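Local coordinates for protein N-acetylgalactosaminyltransferase 7 (Homo sapiens, PDB 6IWR) that belongs to the polypeptide GalNAc transferase family, pairing a GT-A glycosyltransferase domain with a ricin-type beta-trefoil lectin domain, at residues A228-Y239 against G330-F340. Residues are numbered along the deposited sequence; the frame is centred on the assembly and turned at random.
Sequences AQKAKLGQVLIY and GLFAIEREFFF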
loop_
_atom_site.group_PDB
_atom_site.type_symbol
_atom_site.label_atom_id
_atom_site.label_comp_id
_atom_site.label_asym_id
_atom_site.label_seq_id
_atom_site.Cartn_x
_atom_site.Cartn_y
_atom_site.Cartn_z
ATOM N N ALA A 228 -27.193 -22.052 10.220
ATOM C CA ALA A 228 -28.079 -23.083 9.682
ATOM C C ALA A 228 -28.766 -23.862 10.796
ATOM O O ALA A 228 -29.913 -24.291 10.643
ATOM C CB ALA A 228 -27.305 -24.037 8.771
ATOM N N GLN A 229 -28.096 -24.037 11.930
ATOM C CA GLN A 229 -28.642 -24.901 12.966
ATOM C C GLN A 229 -29.608 -24.161 13.883
ATOM O O GLN A 229 -30.580 -24.749 14.372
ATOM C CB GLN A 229 -27.503 -25.514 13.757
ATOM C CG GLN A 229 -26.579 -26.221 12.852
ATOM C CD GLN A 229 -25.360 -26.741 13.557
ATOM O OE1 GLN A 229 -24.729 -26.036 14.345
ATOM N NE2 GLN A 229 -25.007 -27.989 13.266
ATOM N N LYS A 230 -29.367 -22.880 14.122
ATOM C CA LYS A 230 -30.229 -22.098 14.990
ATOM C C LYS A 230 -31.361 -21.427 14.236
ATOM O O LYS A 230 -32.233 -20.827 14.871
ATOM C CB LYS A 230 -29.403 -21.056 15.760
ATOM C CG LYS A 230 -28.572 -21.686 16.900
ATOM C CD LYS A 230 -27.296 -20.904 17.169
ATOM C CE LYS A 230 -26.709 -21.251 18.524
ATOM N NZ LYS A 230 -27.801 -21.491 19.514
ATOM N N ALA A 231 -31.382 -21.530 12.910
ATOM C CA ALA A 231 -32.393 -20.864 12.091
ATOM C C ALA A 231 -33.238 -21.980 11.508
ATOM O O ALA A 231 -32.919 -22.534 10.459
ATOM C CB ALA A 231 -31.779 -19.997 11.008
ATOM N N LYS A 232 -34.320 -22.307 12.205
ATOM C CA LYS A 232 -35.028 -23.555 11.983
ATOM C C LYS A 232 -36.363 -23.392 11.277
ATOM O O LYS A 232 -36.887 -24.386 10.766
ATOM C CB LYS A 232 -35.285 -24.248 13.315
ATOM C CG LYS A 232 -34.060 -24.500 14.122
ATOM C CD LYS A 232 -34.472 -24.650 15.552
ATOM C CE LYS A 232 -33.545 -25.556 16.306
ATOM N NZ LYS A 232 -34.407 -26.517 17.058
ATOM N N LEU A 233 -36.910 -22.168 11.228
ATOM C CA LEU A 233 -38.282 -21.933 10.780
ATOM C C LEU A 233 -38.444 -21.935 9.261
ATOM O O LEU A 233 -39.510 -22.296 8.756
ATOM C CB LEU A 233 -38.761 -20.601 11.310
ATOM C CG LEU A 233 -39.328 -20.483 12.704
ATOM C CD1 LEU A 233 -38.869 -21.609 13.591
ATOM C CD2 LEU A 233 -38.917 -19.140 13.256
ATOM N N GLY A 234 -37.460 -21.466 8.511
ATOM C CA GLY A 234 -37.671 -21.272 7.099
ATOM C C GLY A 234 -37.389 -22.515 6.269
ATOM O O GLY A 234 -36.623 -23.417 6.599
ATOM N N GLN A 235 -38.035 -22.582 5.126
ATOM C CA GLN A 235 -37.722 -23.686 4.248
ATOM C C GLN A 235 -36.377 -23.499 3.555
ATOM O O GLN A 235 -35.648 -24.482 3.373
ATOM C CB GLN A 235 -38.850 -23.863 3.238
ATOM C CG GLN A 235 -40.184 -24.178 3.898
ATOM C CD GLN A 235 -41.343 -24.121 2.930
ATOM O OE1 GLN A 235 -41.503 -23.132 2.205
ATOM N NE2 GLN A 235 -42.158 -25.188 2.900
ATOM N N VAL A 236 -36.002 -22.271 3.172
ATOM C CA VAL A 236 -34.669 -22.074 2.619
ATOM C C VAL A 236 -33.901 -21.119 3.513
ATOM O O VAL A 236 -34.478 -20.228 4.142
ATOM C CB VAL A 236 -34.663 -21.589 1.147
ATOM C CG1 VAL A 236 -35.981 -21.889 0.450
ATOM C CG2 VAL A 236 -34.227 -20.143 1.006
ATOM N N LEU A 237 -32.588 -21.353 3.606
ATOM C CA LEU A 237 -31.666 -20.428 4.250
ATOM C C LEU A 237 -31.185 -19.396 3.238
ATOM O O LEU A 237 -30.805 -19.754 2.122
ATOM C CB LEU A 237 -30.473 -21.176 4.831
ATOM C CG LEU A 237 -30.796 -22.203 5.920
ATOM C CD1 LEU A 237 -29.608 -23.121 6.135
ATOM C CD2 LEU A 237 -31.169 -21.449 7.224
ATOM N N ILE A 238 -31.237 -18.120 3.604
ATOM C CA ILE A 238 -30.650 -17.064 2.791
ATOM C C ILE A 238 -29.586 -16.411 3.650
ATOM O O ILE A 238 -29.910 -15.756 4.647
ATOM C CB ILE A 238 -31.674 -16.024 2.317
ATOM C CG1 ILE A 238 -32.874 -16.689 1.633
ATOM C CG2 ILE A 238 -30.981 -15.011 1.352
ATOM C CD1 ILE A 238 -33.815 -15.707 0.959
ATOM N N TYR A 239 -28.323 -16.579 3.267
ATOM C CA TYR A 239 -27.232 -15.919 3.969
ATOM C C TYR A 239 -26.986 -14.528 3.396
ATOM O O TYR A 239 -27.056 -14.318 2.182
ATOM C CB TYR A 239 -25.956 -16.767 3.884
ATOM C CG TYR A 239 -26.043 -18.013 4.708
ATOM C CD1 TYR A 239 -25.655 -18.005 6.040
ATOM C CD2 TYR A 239 -26.541 -19.196 4.161
ATOM C CE1 TYR A 239 -25.757 -19.157 6.830
ATOM C CE2 TYR A 239 -26.650 -20.348 4.927
ATOM C CZ TYR A 239 -26.261 -20.325 6.272
ATOM O OH TYR A 239 -26.368 -21.460 7.061
ATOM N N GLY A 330 -20.460 -15.036 0.362
ATOM C CA GLY A 330 -21.184 -14.409 1.451
ATOM C C GLY A 330 -22.696 -14.505 1.352
ATOM O O GLY A 330 -23.369 -14.722 2.364
ATOM N N LEU A 331 -23.237 -14.343 0.144
ATOM C CA LEU A 331 -24.667 -14.203 -0.098
ATOM C C LEU A 331 -25.119 -15.350 -0.991
ATOM O O LEU A 331 -24.654 -15.474 -2.128
ATOM C CB LEU A 331 -25.007 -12.855 -0.762
ATOM C CG LEU A 331 -24.290 -11.560 -0.340
ATOM C CD1 LEU A 331 -24.867 -10.314 -1.071
ATOM C CD2 LEU A 331 -24.238 -11.340 1.164
ATOM N N PHE A 332 -26.020 -16.176 -0.487
ATOM C CA PHE A 332 -26.595 -17.231 -1.316
ATOM C C PHE A 332 -27.881 -17.725 -0.652
ATOM O O PHE A 332 -28.229 -17.322 0.463
ATOM C CB PHE A 332 -25.589 -18.370 -1.564
ATOM C CG PHE A 332 -25.173 -19.116 -0.321
ATOM C CD1 PHE A 332 -24.208 -18.591 0.529
ATOM C CD2 PHE A 332 -25.719 -20.352 -0.022
ATOM C CE1 PHE A 332 -23.801 -19.256 1.657
ATOM C CE2 PHE A 332 -25.312 -21.035 1.126
ATOM C CZ PHE A 332 -24.342 -20.469 1.965
ATOM N N ALA A 333 -28.578 -18.614 -1.354
ATOM C CA ALA A 333 -29.775 -19.278 -0.852
ATOM C C ALA A 333 -29.697 -20.760 -1.200
ATOM O O ALA A 333 -29.361 -21.112 -2.336
ATOM C CB ALA A 333 -31.035 -18.633 -1.455
ATOM N N ILE A 334 -29.961 -21.629 -0.214
ATOM C CA ILE A 334 -30.153 -23.063 -0.429
ATOM C C ILE A 334 -31.363 -23.495 0.360
ATOM O O ILE A 334 -31.664 -22.946 1.424
ATOM C CB ILE A 334 -28.993 -23.983 0.019
ATOM C CG1 ILE A 334 -28.077 -23.348 1.027
ATOM C CG2 ILE A 334 -28.224 -24.632 -1.145
ATOM C CD1 ILE A 334 -26.843 -24.279 1.108
ATOM N N GLU A 335 -32.015 -24.548 -0.143
ATOM C CA GLU A 335 -33.019 -25.219 0.660
ATOM C C GLU A 335 -32.348 -25.784 1.906
ATOM O O GLU A 335 -31.240 -26.325 1.847
ATOM C CB GLU A 335 -33.700 -26.307 -0.152
ATOM C CG GLU A 335 -35.032 -26.753 0.389
ATOM C CD GLU A 335 -35.063 -28.252 0.620
ATOM O OE1 GLU A 335 -34.125 -28.744 1.293
ATOM O OE2 GLU A 335 -36.007 -28.923 0.108
ATOM N N ARG A 336 -32.968 -25.608 3.051
ATOM C CA ARG A 336 -32.306 -25.891 4.305
ATOM C C ARG A 336 -31.906 -27.342 4.526
ATOM O O ARG A 336 -30.850 -27.622 5.039
ATOM C CB ARG A 336 -33.162 -25.396 5.455
ATOM C CG ARG A 336 -32.435 -25.367 6.770
ATOM C CD ARG A 336 -33.407 -25.254 7.899
ATOM N NE ARG A 336 -32.748 -25.286 9.177
ATOM C CZ ARG A 336 -32.759 -26.334 9.969
ATOM N NH1 ARG A 336 -33.385 -27.419 9.584
ATOM N NH2 ARG A 336 -32.139 -26.298 11.124
ATOM N N GLU A 337 -32.775 -28.260 4.157
ATOM C CA GLU A 337 -32.474 -29.663 4.267
ATOM C C GLU A 337 -31.323 -30.048 3.362
ATOM O O GLU A 337 -30.478 -30.837 3.733
ATOM C CB GLU A 337 -33.707 -30.474 3.917
ATOM C CG GLU A 337 -34.219 -31.335 5.044
ATOM C CD GLU A 337 -35.122 -32.442 4.558
ATOM O OE1 GLU A 337 -36.043 -32.156 3.763
ATOM O OE2 GLU A 337 -34.913 -33.597 4.976
ATOM N N PHE A 338 -31.317 -29.497 2.160
ATOM C CA PHE A 338 -30.294 -29.803 1.182
ATOM C C PHE A 338 -28.904 -29.380 1.619
ATOM O O PHE A 338 -27.967 -30.132 1.495
ATOM C CB PHE A 338 -30.641 -29.126 -0.126
ATOM C CG PHE A 338 -29.715 -29.456 -1.235
ATOM C CD1 PHE A 338 -29.554 -30.752 -1.648
ATOM C CD2 PHE A 338 -29.014 -28.470 -1.866
ATOM C CE1 PHE A 338 -28.701 -31.056 -2.672
ATOM C CE2 PHE A 338 -28.165 -28.765 -2.895
ATOM C CZ PHE A 338 -28.006 -30.059 -3.294
ATOM N N PHE A 339 -28.785 -28.180 2.163
ATOM C CA PHE A 339 -27.567 -27.770 2.834
ATOM C C PHE A 339 -27.177 -28.782 3.906
ATOM O O PHE A 339 -26.011 -29.175 4.007
ATOM C CB PHE A 339 -27.751 -26.382 3.437
ATOM C CG PHE A 339 -26.471 -25.700 3.735
ATOM C CD1 PHE A 339 -25.315 -26.098 3.100
ATOM C CD2 PHE A 339 -26.417 -24.665 4.650
ATOM C CE1 PHE A 339 -24.129 -25.465 3.363
ATOM C CE2 PHE A 339 -25.233 -24.026 4.925
ATOM C CZ PHE A 339 -24.084 -24.423 4.277
ATOM N N PHE A 340 -28.140 -29.243 4.714
ATOM C CA PHE A 340 -27.768 -30.273 5.680
ATOM C C PHE A 340 -27.385 -31.572 4.980
ATOM O O PHE A 340 -26.383 -32.199 5.349
ATOM C CB PHE A 340 -28.867 -30.489 6.716
ATOM C CG PHE A 340 -28.837 -29.472 7.797
ATOM C CD1 PHE A 340 -28.037 -29.647 8.920
ATOM C CD2 PHE A 340 -29.543 -28.288 7.660
ATOM C CE1 PHE A 340 -27.971 -28.672 9.910
ATOM C CE2 PHE A 340 -29.484 -27.322 8.633
ATOM C CZ PHE A 340 -28.699 -27.513 9.770
HETATM O O HOH W 1 -36.101 -27.311 3.981
#
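R336 reaches from the start of helix 336-342 across L237 to the carbonyls that close helix 219-230. Its side chain runs extended from CG to NE, with CG anti to the backbone N (chi1 -167°). At the far end R336 NH2 donates to A228 O at 3.0 Å, an acceptor that lies out of the guanidinium plane, while R336 NE makes weak bonds to the O atoms of A228 and A231. F340 CE2 lies over the centre of one guanidinium face, and K232 CA lies over the opposite face. The carbonyls of a helix end would probably favour the positive charge. R336 N gives Q235 O a nearly straight bond of 2.9 Å (170°). R336 CG packs 3.7 Å from L237 CG.

L237 CD1 lies at the edge of the F339 ring, 3.8 Å from F339 CD2. The rings of Y239 and F332 run alongside each other, planes 22° apart but slid so that they barely overlap, Y239 CD2 sitting 3.4 Å from F332 CZ over one face of the phenylalanine. Y239 OH meets the F339 edge and is hydrogen-bonded to R224 O. Beneath these side chains the strands run antiparallel: L237 and I334 exchange backbone bonds, and Y239 N donates to F332 O at 2.9 Å. On the other face, I238 CG1 packs on A333 CB.

Strand 236-240 also pairs in parallel with 149-155, so this contact joins the parallel strands of the Rossmann-like core to an antiparallel neighbour, the mixed central sheet characteristic of the GT-A fold.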